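Long-range contacts in ammonium transporter (Kuenenia stuttgartiensis, PDB 6EU6), which probably senses ammonium at the membrane and passes the signal on, as the transporter-like module of an ammonium sensor histidine kinase: residues P187-Y192 against E311-D317; F59-F65 against G76-A82; M19-M23 against F218-F223; A126-F130 against F378-L382. All blocks are in the same frame, centred on the assembly; numbering follows the deposited sequence.

Helix 2-34 opens the first long connection with residues 19-23. Before it closes, contact 2 forms a short local loop, folding 76-82 back on the end of helix 40-67. Contact 4 then opens at 126-130 on helix 121-144, and contact 1 opens at 187-192 in the loop after helix 167-185. Residues 218-223 of helix 206-226 complete contact 3, so contact 3 encloses contact 2 and crosses both contact 1 and contact 4. Contact 1 closes at 311-317, the C-terminal end of helix 289-312 and the loop that follows, inside the span of contact 4, which ends at 378-382 on helix 353-385. Contacts 1 and 2 lie about 38 Å apart between centres, on opposite sides of the chain's centre.

Contact 1 (P187-Y192 against E311-D317); sequences PRIDKY and EKTLKID. With ZDM (nonyl 4-O-alpha-D-glucopyranosyl-beta-D-glucopyranoside), chain D.
With chi1 at -174°, Asp317 swings its carboxylate toward Arg188, whose chain bends at chi3 (-76°) to bring NE and NH2 round to it. This side-on, two-nitrogen salt bridge ties the type I beta turn Arg188-Lys191 to the loop leaving helix 289-312 in an Amt-family fold. Arg188 NE points almost straight at Asp317 OD2 (2.7 Å), in the guanidinium plane, while Arg188 NH2 takes the syn lone pair of Asp317 OD1 at 2.7 Å. The anti lone pair of Asp317 OD2 receives backbone Arg188 N as well (2.9 Å). With an alanine here in place of Asp317, that N-H would probably lose its acceptor and the guanidinium one carboxylate mate, though Arg188 NH1 also pairs with Glu117. Further along, Lys191 NZ meets Glu311 OE2 at 2.6 Å, and Lys312 reaches the other oxygen of the same carboxylate. The Tyr192 ring is sandwiched: Lys315 CD makes a CH-pi contact over one face, and Lys191 CG lies over the other. Tyr192 OH donates in plane to a lone pair of Glu311 O (2.6 Å). On the maltoside side, Leu314 O accepts a hydrogen bond from ZDM O49 at 2.7 Å.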
# COMPACT_ATOMS: atom_id res chain seq x y z
N PRO A 187 -9.01 -0.44 -33.40
CA PRO A 187 -7.64 -0.11 -32.97
C PRO A 187 -7.33 1.35 -32.85
O PRO A 187 -8.03 2.23 -33.39
CB PRO A 187 -6.74 -0.72 -34.07
CG PRO A 187 -7.69 -1.48 -34.99
CD PRO A 187 -9.06 -0.91 -34.79
N ARG A 188 -6.28 1.64 -32.13
CA ARG A 188 -5.83 3.01 -32.07
C ARG A 188 -5.41 3.41 -33.51
O ARG A 188 -4.88 2.60 -34.29
CB ARG A 188 -4.66 3.15 -31.07
CG ARG A 188 -5.07 2.97 -29.60
CD ARG A 188 -3.88 2.95 -28.67
NE ARG A 188 -3.21 1.64 -28.80
CZ ARG A 188 -2.16 1.25 -28.09
NH1 ARG A 188 -1.65 2.00 -27.10
NH2 ARG A 188 -1.70 0.05 -28.29
N ILE A 189 -5.66 4.66 -33.86
CA ILE A 189 -5.30 5.17 -35.16
C ILE A 189 -3.91 4.83 -35.66
O ILE A 189 -3.75 4.43 -36.80
CB ILE A 189 -5.49 6.69 -35.32
CG1 ILE A 189 -4.57 7.44 -34.38
CG2 ILE A 189 -6.96 7.04 -35.22
CD1 ILE A 189 -4.86 8.91 -34.22
N ASP A 190 -2.87 5.02 -34.90
CA ASP A 190 -1.57 4.66 -35.59
C ASP A 190 -1.05 3.31 -35.17
O ASP A 190 0.15 3.11 -35.15
CB ASP A 190 -0.55 5.71 -35.21
CG ASP A 190 -0.73 6.17 -33.76
OD1 ASP A 190 -1.56 5.49 -33.02
OD2 ASP A 190 -0.13 7.22 -33.39
N LYS A 191 -1.93 2.36 -34.80
CA LYS A 191 -1.40 1.11 -34.28
C LYS A 191 -0.78 0.24 -35.40
O LYS A 191 0.27 -0.39 -35.23
CB LYS A 191 -2.52 0.31 -33.56
CG LYS A 191 -2.13 -1.11 -33.13
CD LYS A 191 -0.93 -1.09 -32.18
CE LYS A 191 -0.49 -2.50 -31.86
NZ LYS A 191 0.66 -2.53 -30.91
N TYR A 192 -1.54 0.13 -36.50
CA TYR A 192 -1.12 -0.78 -37.57
C TYR A 192 -0.71 -0.03 -38.81
O TYR A 192 -1.34 0.93 -39.15
CB TYR A 192 -2.25 -1.71 -37.92
CG TYR A 192 -2.64 -2.58 -36.73
CD1 TYR A 192 -1.73 -3.49 -36.20
CD2 TYR A 192 -3.86 -2.44 -36.10
CE1 TYR A 192 -2.05 -4.28 -35.08
CE2 TYR A 192 -4.22 -3.25 -34.98
CZ TYR A 192 -3.27 -4.19 -34.50
OH TYR A 192 -3.50 -5.04 -33.42
N GLU A 311 -2.43 -9.31 -30.82
CA GLU A 311 -1.98 -8.08 -31.41
C GLU A 311 -1.76 -8.15 -32.95
O GLU A 311 -2.18 -7.26 -33.65
CB GLU A 311 -0.68 -7.66 -30.77
CG GLU A 311 -0.14 -6.38 -31.37
CD GLU A 311 1.29 -6.10 -30.94
OE1 GLU A 311 1.99 -7.03 -30.55
OE2 GLU A 311 1.71 -4.94 -31.02
N LYS A 312 -1.07 -9.17 -33.41
CA LYS A 312 -0.52 -9.19 -34.76
C LYS A 312 -1.28 -10.13 -35.70
O LYS A 312 -1.28 -9.94 -36.89
CB LYS A 312 0.94 -9.64 -34.69
CG LYS A 312 1.88 -8.65 -34.06
CD LYS A 312 3.26 -9.26 -34.06
CE LYS A 312 4.28 -8.16 -33.88
NZ LYS A 312 4.43 -8.01 -32.43
N THR A 313 -1.96 -11.14 -35.18
CA THR A 313 -2.74 -12.01 -36.01
C THR A 313 -4.20 -11.64 -35.92
O THR A 313 -4.84 -11.47 -36.96
CB THR A 313 -2.54 -13.48 -35.64
OG1 THR A 313 -1.16 -13.76 -35.67
CG2 THR A 313 -3.29 -14.40 -36.60
N LEU A 314 -4.78 -11.49 -34.73
CA LEU A 314 -6.20 -11.10 -34.67
C LEU A 314 -6.37 -9.63 -34.95
O LEU A 314 -7.47 -9.15 -35.28
CB LEU A 314 -6.80 -11.49 -33.31
CG LEU A 314 -6.74 -12.94 -32.94
CD1 LEU A 314 -7.39 -13.10 -31.60
CD2 LEU A 314 -7.55 -13.68 -33.96
N LYS A 315 -5.31 -8.86 -34.79
CA LYS A 315 -5.36 -7.41 -34.93
C LYS A 315 -6.38 -6.73 -34.02
O LYS A 315 -7.15 -5.79 -34.43
CB LYS A 315 -5.48 -7.02 -36.41
CG LYS A 315 -4.14 -7.32 -37.10
CD LYS A 315 -3.74 -6.31 -38.12
CE LYS A 315 -2.29 -6.43 -38.54
NZ LYS A 315 -1.79 -7.82 -38.69
N ILE A 316 -6.42 -7.25 -32.80
CA ILE A 316 -7.15 -6.55 -31.71
C ILE A 316 -6.15 -5.71 -30.95
O ILE A 316 -5.09 -6.23 -30.53
CB ILE A 316 -7.89 -7.51 -30.79
CG1 ILE A 316 -8.86 -8.33 -31.65
CG2 ILE A 316 -8.65 -6.76 -29.68
CD1 ILE A 316 -9.43 -9.54 -30.94
N ASP A 317 -6.42 -4.42 -30.86
CA ASP A 317 -5.49 -3.51 -30.20
C ASP A 317 -5.83 -3.36 -28.69
O ASP A 317 -6.84 -2.71 -28.32
CB ASP A 317 -5.47 -2.16 -30.88
CG ASP A 317 -4.38 -1.21 -30.31
OD1 ASP A 317 -3.40 -1.61 -29.65
OD2 ASP A 317 -4.50 -0.03 -30.56
C1 ZDM D . -9.88 -8.40 -37.99
O1 ZDM D . -7.29 -3.43 -39.66
C2 ZDM D . -8.90 -7.62 -38.89
O2 ZDM D . -3.81 -3.81 -40.92
C3 ZDM D . -8.61 -6.11 -38.62
O3 ZDM D . -7.69 -6.36 -42.03
C4 ZDM D . -9.32 -5.60 -37.35
O4 ZDM D . -4.93 -5.97 -42.02
C5 ZDM D . -7.22 -5.06 -41.63
O5 ZDM D . -10.62 -6.16 -37.31
C6 ZDM D . -10.83 -7.55 -37.09
O6 ZDM D . -6.31 -1.04 -38.67
C7 ZDM D . -5.76 -5.15 -41.20
O7 ZDM D . -8.96 -5.28 -39.75
C8 ZDM D . -5.24 -3.74 -41.09
C9 ZDM D . -5.92 -3.07 -39.88
C10 ZDM D . -7.86 -4.58 -40.34
C11 ZDM D . -5.95 -1.55 -39.97
O16 ZDM D . -10.95 -7.67 -35.65
C18 ZDM D . -10.76 -8.86 -34.88
C19 ZDM D . -11.68 -10.00 -35.27
C22 ZDM D . -12.19 -10.78 -34.06
C25 ZDM D . -11.65 -12.19 -33.99
C28 ZDM D . -11.98 -12.90 -32.66
C31 ZDM D . -13.29 -13.66 -32.70
C34 ZDM D . -13.32 -14.81 -31.72
O49 ZDM D . -9.15 -9.48 -37.39
O55 ZDM D . -9.42 -7.79 -40.19
C57 ZDM D . -9.50 -4.08 -37.34
O61 ZDM D . -8.22 -3.46 -37.30
O HOH W 1 -1.70 -3.56 -28.95

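Contact 2 (F59-F65 against G76-A82); sequences FSVGFGF and GIDLFFA
Phe65 and Phe80 meet with ring planes almost perpendicular, Phe65 CD1 lying 3.5 Å from Phe80 CE1 in the plane of the Phe80 ring. Next to them Gly64 gives the loop room to come close: its CA is 3.0 Å from Asp78 O, and a CB there would run into that oxygen and the Phe80 ring. On another side of the helix, Leu79 CD1 comes to the edge of the Phe63 ring. Phe59, with CG anti to the backbone N (chi1 172°), carries its ring against the backbone of Phe81, whose CA lies over the ring face in a CH-pi contact; the Phe81 ring in turn has Ser60 O over one face. These contacts fold the loop after the small antiparallel hairpin 70-71/75-76 back along the last turns of helix 40-67, where a wider pi-type turn spans 59-62. Phe59 also packs on Met244 of the second subunit. Toward the polar edge, Phe81 N donates to Ser60 O (3.1 Å), from above the carbonyl plane, and only weakly to Phe59 O. One water links Phe59 O, Gly64 N and Leu79 O across the contact. At the far end Gly76 N bonds Phe65 O at 2.7 Å.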
# COMPACT_ATOMS: atom_id res chain seq x y z
N PHE A 59 -23.63 -3.41 -5.09
CA PHE A 59 -24.45 -3.29 -3.89
C PHE A 59 -25.95 -3.44 -4.25
O PHE A 59 -26.69 -4.17 -3.56
CB PHE A 59 -24.22 -1.97 -3.20
CG PHE A 59 -25.17 -1.67 -2.06
CD1 PHE A 59 -24.96 -2.20 -0.80
CD2 PHE A 59 -26.22 -0.82 -2.25
CE1 PHE A 59 -25.86 -1.94 0.23
CE2 PHE A 59 -27.12 -0.55 -1.22
CZ PHE A 59 -26.95 -1.13 -0.00
N SER A 60 -26.38 -2.82 -5.32
CA SER A 60 -27.83 -2.73 -5.58
C SER A 60 -28.36 -4.06 -6.14
O SER A 60 -29.36 -4.61 -5.62
CB SER A 60 -28.13 -1.64 -6.60
OG SER A 60 -27.68 -0.41 -6.08
N VAL A 61 -27.76 -4.52 -7.22
CA VAL A 61 -28.24 -5.75 -7.86
C VAL A 61 -27.28 -6.89 -8.01
O VAL A 61 -27.68 -8.09 -7.91
CB VAL A 61 -28.92 -5.46 -9.20
CG1 VAL A 61 -29.95 -4.38 -9.02
CG2 VAL A 61 -27.95 -5.02 -10.22
N GLY A 62 -26.01 -6.57 -8.23
CA GLY A 62 -25.06 -7.65 -8.56
C GLY A 62 -24.95 -8.74 -7.52
O GLY A 62 -24.97 -9.93 -7.83
N PHE A 63 -24.78 -8.35 -6.25
CA PHE A 63 -24.62 -9.33 -5.22
C PHE A 63 -25.86 -10.25 -5.19
O PHE A 63 -25.73 -11.46 -4.97
CB PHE A 63 -24.39 -8.69 -3.87
CG PHE A 63 -24.12 -9.68 -2.76
CD1 PHE A 63 -22.81 -10.12 -2.50
CD2 PHE A 63 -25.16 -10.21 -1.98
CE1 PHE A 63 -22.55 -11.03 -1.51
CE2 PHE A 63 -24.92 -11.16 -1.03
CZ PHE A 63 -23.61 -11.57 -0.75
N GLY A 64 -27.05 -9.69 -5.36
CA GLY A 64 -28.26 -10.51 -5.27
C GLY A 64 -28.34 -11.52 -6.40
O GLY A 64 -28.53 -12.70 -6.16
N PHE A 65 -28.11 -11.06 -7.61
CA PHE A 65 -28.09 -11.95 -8.76
C PHE A 65 -27.09 -13.07 -8.59
O PHE A 65 -27.33 -14.20 -9.03
CB PHE A 65 -27.75 -11.22 -10.04
CG PHE A 65 -28.86 -10.38 -10.61
CD1 PHE A 65 -30.19 -10.52 -10.24
CD2 PHE A 65 -28.57 -9.45 -11.60
CE1 PHE A 65 -31.20 -9.73 -10.81
CE2 PHE A 65 -29.58 -8.70 -12.22
CZ PHE A 65 -30.92 -8.83 -11.81
N GLY A 76 -29.76 -15.46 -9.00
CA GLY A 76 -30.18 -15.20 -7.65
C GLY A 76 -31.35 -14.25 -7.60
O GLY A 76 -31.42 -13.37 -8.43
N ILE A 77 -32.23 -14.36 -6.62
CA ILE A 77 -33.45 -13.51 -6.68
C ILE A 77 -33.78 -12.76 -5.42
O ILE A 77 -34.86 -12.20 -5.29
CB ILE A 77 -34.69 -14.31 -7.16
CG1 ILE A 77 -35.11 -15.37 -6.11
CG2 ILE A 77 -34.43 -14.95 -8.53
CD1 ILE A 77 -36.31 -16.22 -6.51
N ASP A 78 -32.84 -12.71 -4.50
CA ASP A 78 -32.95 -11.81 -3.37
C ASP A 78 -31.56 -11.32 -2.98
O ASP A 78 -30.63 -11.52 -3.76
CB ASP A 78 -33.73 -12.48 -2.24
CG ASP A 78 -32.99 -13.57 -1.55
OD1 ASP A 78 -31.83 -13.93 -1.87
OD2 ASP A 78 -33.64 -14.14 -0.65
N LEU A 79 -31.48 -10.65 -1.84
CA LEU A 79 -30.29 -9.98 -1.31
C LEU A 79 -29.91 -8.75 -2.14
O LEU A 79 -28.78 -8.20 -2.05
CB LEU A 79 -29.13 -10.93 -1.21
CG LEU A 79 -29.29 -12.07 -0.23
CD1 LEU A 79 -28.20 -13.10 -0.35
CD2 LEU A 79 -29.34 -11.51 1.18
N PHE A 80 -30.86 -8.25 -2.90
CA PHE A 80 -30.72 -6.93 -3.48
C PHE A 80 -30.59 -5.86 -2.39
O PHE A 80 -31.30 -5.92 -1.36
CB PHE A 80 -31.87 -6.63 -4.44
CG PHE A 80 -32.05 -7.69 -5.46
CD1 PHE A 80 -31.02 -7.96 -6.36
CD2 PHE A 80 -33.20 -8.47 -5.50
CE1 PHE A 80 -31.14 -8.93 -7.31
CE2 PHE A 80 -33.33 -9.47 -6.44
CZ PHE A 80 -32.31 -9.71 -7.35
N PHE A 81 -29.66 -4.89 -2.59
CA PHE A 81 -29.42 -3.82 -1.62
C PHE A 81 -29.00 -4.40 -0.28
O PHE A 81 -29.27 -3.82 0.79
CB PHE A 81 -30.65 -2.94 -1.44
CG PHE A 81 -31.13 -2.33 -2.72
CD1 PHE A 81 -30.40 -1.31 -3.34
CD2 PHE A 81 -32.29 -2.78 -3.32
CE1 PHE A 81 -30.81 -0.78 -4.51
CE2 PHE A 81 -32.70 -2.24 -4.49
CZ PHE A 81 -31.98 -1.23 -5.08
N ALA A 82 -28.39 -5.59 -0.35
CA ALA A 82 -27.98 -6.34 0.81
C ALA A 82 -29.16 -6.67 1.75
O ALA A 82 -28.98 -6.76 2.95
CB ALA A 82 -26.92 -5.58 1.57
O HOH W 2 -27.33 -7.02 -4.29

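Contact 3 (M19-M23 against F218-F223); sequences MVFLM and FGWFGF
Met19 and Met23 reach from helix 2-34 onto aromatic faces of helix 206-226, each thioether chain running roughly perpendicular to the aromatic side chain whose face it meets. Both chains run out extended through chi2 and then bend at chi3, 67° in Met19 and 75° in Met23, which turns the terminal methyl onto a ring. Met19 CE sits over the Phe218 face toward its rim, 4.1 Å from the ring centroid, with Leu22 CD2 touching the same ring obliquely. Met23 CE lies over the indole of Trp220, 3.8 Å from the centroid of the five-membered ring, and its sulfur stands farther off above that face. The same sulfur, Met23 SD, approaches Phe223 CD2 at 3.7 Å. Val20 wedges in alongside, its CG2 3.4 Å from Phe223 N. Gly219 and Gly222 let the helices come within 7.5 Å between local axes: a CB on Gly219 would collide with Met23 CG, and one on Gly222 with Met19 CB.

Losing the Met23 thioether to an alanine is likely to open a gap over the indole and leave Trp220 and Phe223 less firmly positioned. That matters because Phe223 stacks on Phe103 and meets His171, an arrangement consistent with the phenylalanine gate and pore histidine of Amt proteins. Phe221 faces the trimer interface, edge-to-face with Phe21 and Phe98 of the third subunit. Chemically the contact is entirely buried, and the fit of the two segments probably rests on close apolar and sulfur-aromatic contacts among methyls, thioethers and pi faces.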
# COMPACT_ATOMS: atom_id res chain seq x y z
N MET A 19 -7.02 -5.42 0.80
CA MET A 19 -5.86 -5.59 -0.08
C MET A 19 -6.32 -5.63 -1.54
O MET A 19 -5.66 -5.11 -2.46
CB MET A 19 -5.08 -6.87 0.29
CG MET A 19 -4.50 -6.87 1.65
SD MET A 19 -3.87 -8.44 2.24
CE MET A 19 -2.46 -8.68 1.13
N VAL A 20 -7.40 -6.33 -1.79
CA VAL A 20 -7.99 -6.36 -3.14
C VAL A 20 -8.51 -5.01 -3.61
O VAL A 20 -8.35 -4.61 -4.79
CB VAL A 20 -9.15 -7.40 -3.21
CG1 VAL A 20 -9.83 -7.35 -4.58
CG2 VAL A 20 -8.57 -8.81 -2.94
N PHE A 21 -9.03 -4.20 -2.68
CA PHE A 21 -9.37 -2.82 -3.06
C PHE A 21 -8.14 -2.09 -3.63
O PHE A 21 -8.20 -1.32 -4.57
CB PHE A 21 -9.95 -2.03 -1.85
CG PHE A 21 -10.27 -0.63 -2.19
CD1 PHE A 21 -11.51 -0.30 -2.74
CD2 PHE A 21 -9.34 0.35 -1.99
CE1 PHE A 21 -11.81 1.04 -3.03
CE2 PHE A 21 -9.63 1.68 -2.31
CZ PHE A 21 -10.86 2.02 -2.85
N LEU A 22 -7.02 -2.32 -2.98
CA LEU A 22 -5.78 -1.66 -3.37
C LEU A 22 -5.27 -2.09 -4.78
O LEU A 22 -4.57 -1.31 -5.43
CB LEU A 22 -4.68 -1.96 -2.35
CG LEU A 22 -3.54 -0.97 -2.32
CD1 LEU A 22 -4.03 0.40 -1.94
CD2 LEU A 22 -2.51 -1.44 -1.30
N MET A 23 -5.74 -3.23 -5.27
CA MET A 23 -5.54 -3.59 -6.68
C MET A 23 -6.15 -2.58 -7.60
O MET A 23 -5.69 -2.41 -8.68
CB MET A 23 -6.10 -4.97 -6.97
CG MET A 23 -5.35 -6.05 -6.25
SD MET A 23 -6.11 -7.68 -6.50
CE MET A 23 -5.65 -8.12 -8.17
N PHE A 218 0.84 -7.82 -4.68
CA PHE A 218 0.46 -7.66 -3.29
C PHE A 218 -1.01 -7.88 -3.08
O PHE A 218 -1.40 -8.68 -2.28
CB PHE A 218 0.80 -6.27 -2.83
CG PHE A 218 0.31 -5.94 -1.49
CD1 PHE A 218 1.07 -6.27 -0.37
CD2 PHE A 218 -0.84 -5.24 -1.33
CE1 PHE A 218 0.64 -5.92 0.90
CE2 PHE A 218 -1.34 -4.92 -0.07
CZ PHE A 218 -0.60 -5.26 1.06
N GLY A 219 -1.83 -7.17 -3.82
CA GLY A 219 -3.27 -7.41 -3.75
C GLY A 219 -3.74 -8.83 -4.01
O GLY A 219 -4.70 -9.30 -3.38
N TRP A 220 -3.07 -9.52 -4.94
CA TRP A 220 -3.43 -10.92 -5.27
C TRP A 220 -3.24 -11.84 -4.08
O TRP A 220 -3.91 -12.87 -3.98
CB TRP A 220 -2.65 -11.46 -6.51
CG TRP A 220 -3.51 -11.53 -7.68
CD1 TRP A 220 -4.64 -12.29 -7.80
CD2 TRP A 220 -3.34 -10.86 -8.94
NE1 TRP A 220 -5.21 -12.09 -9.06
CE2 TRP A 220 -4.41 -11.26 -9.79
CE3 TRP A 220 -2.37 -10.04 -9.47
CZ2 TRP A 220 -4.55 -10.82 -11.08
CZ3 TRP A 220 -2.51 -9.59 -10.76
CH2 TRP A 220 -3.61 -9.98 -11.55
N PHE A 221 -2.34 -11.47 -3.14
CA PHE A 221 -2.23 -12.19 -1.89
C PHE A 221 -3.55 -12.23 -1.12
O PHE A 221 -3.95 -13.32 -0.57
CB PHE A 221 -1.11 -11.64 -0.97
CG PHE A 221 0.30 -11.82 -1.52
CD1 PHE A 221 0.66 -12.92 -2.30
CD2 PHE A 221 1.27 -10.85 -1.28
CE1 PHE A 221 1.95 -13.05 -2.78
CE2 PHE A 221 2.55 -10.98 -1.80
CZ PHE A 221 2.87 -12.09 -2.53
N GLY A 222 -4.23 -11.08 -1.08
CA GLY A 222 -5.55 -11.02 -0.46
C GLY A 222 -6.60 -11.72 -1.32
O GLY A 222 -7.51 -12.38 -0.84
N PHE A 223 -6.49 -11.51 -2.62
CA PHE A 223 -7.44 -12.13 -3.57
C PHE A 223 -7.50 -13.62 -3.39
O PHE A 223 -8.60 -14.21 -3.17
CB PHE A 223 -6.98 -11.71 -4.96
CG PHE A 223 -8.06 -11.65 -5.97
CD1 PHE A 223 -8.36 -12.80 -6.71
CD2 PHE A 223 -8.59 -10.46 -6.35
CE1 PHE A 223 -9.33 -12.74 -7.71
CE2 PHE A 223 -9.62 -10.40 -7.30
CZ PHE A 223 -9.98 -11.56 -7.95

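Contact 4 (A126-F130 against F378-L382); sequences AGTAF and FFLCL
Aromatic stacking comes first: Phe130 and Phe378 form an offset (parallel-displaced) stack, ring centroids 4.3 Å apart and planes 16° from parallel. The two side chains come from facing helices and overlap side by side, running antiparallel, so that Phe378 CD1 lies over the Phe130 ring, 3.4 Å from Phe130 CG. Each has its CG anti to the backbone N (chi1 -174° in Phe130, 175° in Phe378), which sends both rings across the gap between the helices.

Two reciprocal CH-pi contacts accompany the stack, each beta carbon lying over the partner's facing ring. Phe130 CB sits 3.9 Å from the centroid of the Phe378 ring, and Phe378 CB lies 4.1 Å from the centroid of the Phe130 ring. Each ring thus covers the beta carbon of its partner as well as part of its face.

Apolar contacts fill in around the far end of Phe378. Ala126 CB meets the ring edge in its plane, 4.0 Å from Phe378 CZ, and Gly127 CA touches Phe378 CE2 at 3.9 Å. Leu382 CD2 adds a looser touch on Ala126 CB. Phe177 of helix 167-185 touches both Phe130 and Phe379, bringing a third helix of the Amt-family bundle to this junction.

The local helix axes stay 11.5 Å apart, so helices 121-144 and 353-385 meet through their side chains rather than backbone to backbone. With no polar bond between the two segments to fix a register, the flat stacked faces would probably tolerate a small slide along each other more readily than a tilt that parted them.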
# COMPACT_ATOMS: atom_id res chain seq x y z
N ALA A 126 -20.71 2.94 -19.09
CA ALA A 126 -21.88 2.09 -19.34
C ALA A 126 -21.43 0.61 -19.37
O ALA A 126 -22.15 -0.28 -18.95
CB ALA A 126 -22.51 2.46 -20.67
N GLY A 127 -20.25 0.36 -19.91
CA GLY A 127 -19.66 -0.99 -19.89
C GLY A 127 -19.50 -1.52 -18.49
O GLY A 127 -19.84 -2.67 -18.19
N THR A 128 -19.00 -0.68 -17.59
CA THR A 128 -18.88 -1.02 -16.22
C THR A 128 -20.19 -1.38 -15.59
O THR A 128 -20.34 -2.38 -14.90
CB THR A 128 -18.27 0.16 -15.38
OG1 THR A 128 -17.01 0.55 -15.94
CG2 THR A 128 -18.09 -0.26 -13.89
N ALA A 129 -21.19 -0.57 -15.83
CA ALA A 129 -22.47 -0.85 -15.21
C ALA A 129 -23.03 -2.17 -15.71
O ALA A 129 -23.59 -2.97 -14.93
CB ALA A 129 -23.44 0.29 -15.57
N PHE A 130 -22.86 -2.41 -17.02
CA PHE A 130 -23.41 -3.62 -17.63
C PHE A 130 -22.73 -4.91 -17.14
O PHE A 130 -23.39 -5.90 -16.79
CB PHE A 130 -23.46 -3.50 -19.13
CG PHE A 130 -24.16 -4.66 -19.82
CD1 PHE A 130 -25.57 -4.74 -19.87
CD2 PHE A 130 -23.43 -5.65 -20.50
CE1 PHE A 130 -26.19 -5.81 -20.51
CE2 PHE A 130 -24.09 -6.71 -21.13
CZ PHE A 130 -25.46 -6.78 -21.14
N PHE A 378 -23.85 -5.92 -26.47
CA PHE A 378 -23.96 -4.68 -25.68
C PHE A 378 -23.31 -3.55 -26.40
O PHE A 378 -23.95 -2.50 -26.56
CB PHE A 378 -23.39 -4.84 -24.28
CG PHE A 378 -23.37 -3.57 -23.50
CD1 PHE A 378 -24.51 -3.14 -22.85
CD2 PHE A 378 -22.24 -2.79 -23.49
CE1 PHE A 378 -24.54 -1.90 -22.19
CE2 PHE A 378 -22.23 -1.59 -22.78
CZ PHE A 378 -23.40 -1.13 -22.14
N PHE A 379 -22.09 -3.76 -26.90
CA PHE A 379 -21.44 -2.66 -27.61
C PHE A 379 -22.02 -2.40 -29.01
O PHE A 379 -21.92 -1.27 -29.47
CB PHE A 379 -19.92 -2.81 -27.66
CG PHE A 379 -19.31 -2.60 -26.30
CD1 PHE A 379 -19.21 -1.30 -25.77
CD2 PHE A 379 -18.85 -3.64 -25.56
CE1 PHE A 379 -18.73 -1.07 -24.49
CE2 PHE A 379 -18.35 -3.43 -24.26
CZ PHE A 379 -18.26 -2.13 -23.75
N LEU A 380 -22.63 -3.41 -29.63
CA LEU A 380 -23.36 -3.20 -30.88
C LEU A 380 -24.54 -2.32 -30.61
O LEU A 380 -24.75 -1.37 -31.33
CB LEU A 380 -23.84 -4.51 -31.49
CG LEU A 380 -22.77 -5.27 -32.27
CD1 LEU A 380 -23.23 -6.70 -32.46
CD2 LEU A 380 -22.36 -4.64 -33.63
N CYS A 381 -25.31 -2.61 -29.57
CA CYS A 381 -26.48 -1.80 -29.25
C CYS A 381 -26.09 -0.44 -28.81
O CYS A 381 -26.69 0.52 -29.25
CB CYS A 381 -27.39 -2.42 -28.21
SG CYS A 381 -27.99 -4.02 -28.77
N LEU A 382 -25.05 -0.32 -27.97
CA LEU A 382 -24.59 1.04 -27.61
C LEU A 382 -24.15 1.88 -28.83
O LEU A 382 -24.37 3.08 -28.89
CB LEU A 382 -23.46 0.96 -26.57
CG LEU A 382 -22.93 2.25 -25.98
CD1 LEU A 382 -24.07 2.98 -25.27
CD2 LEU A 382 -21.78 2.04 -24.98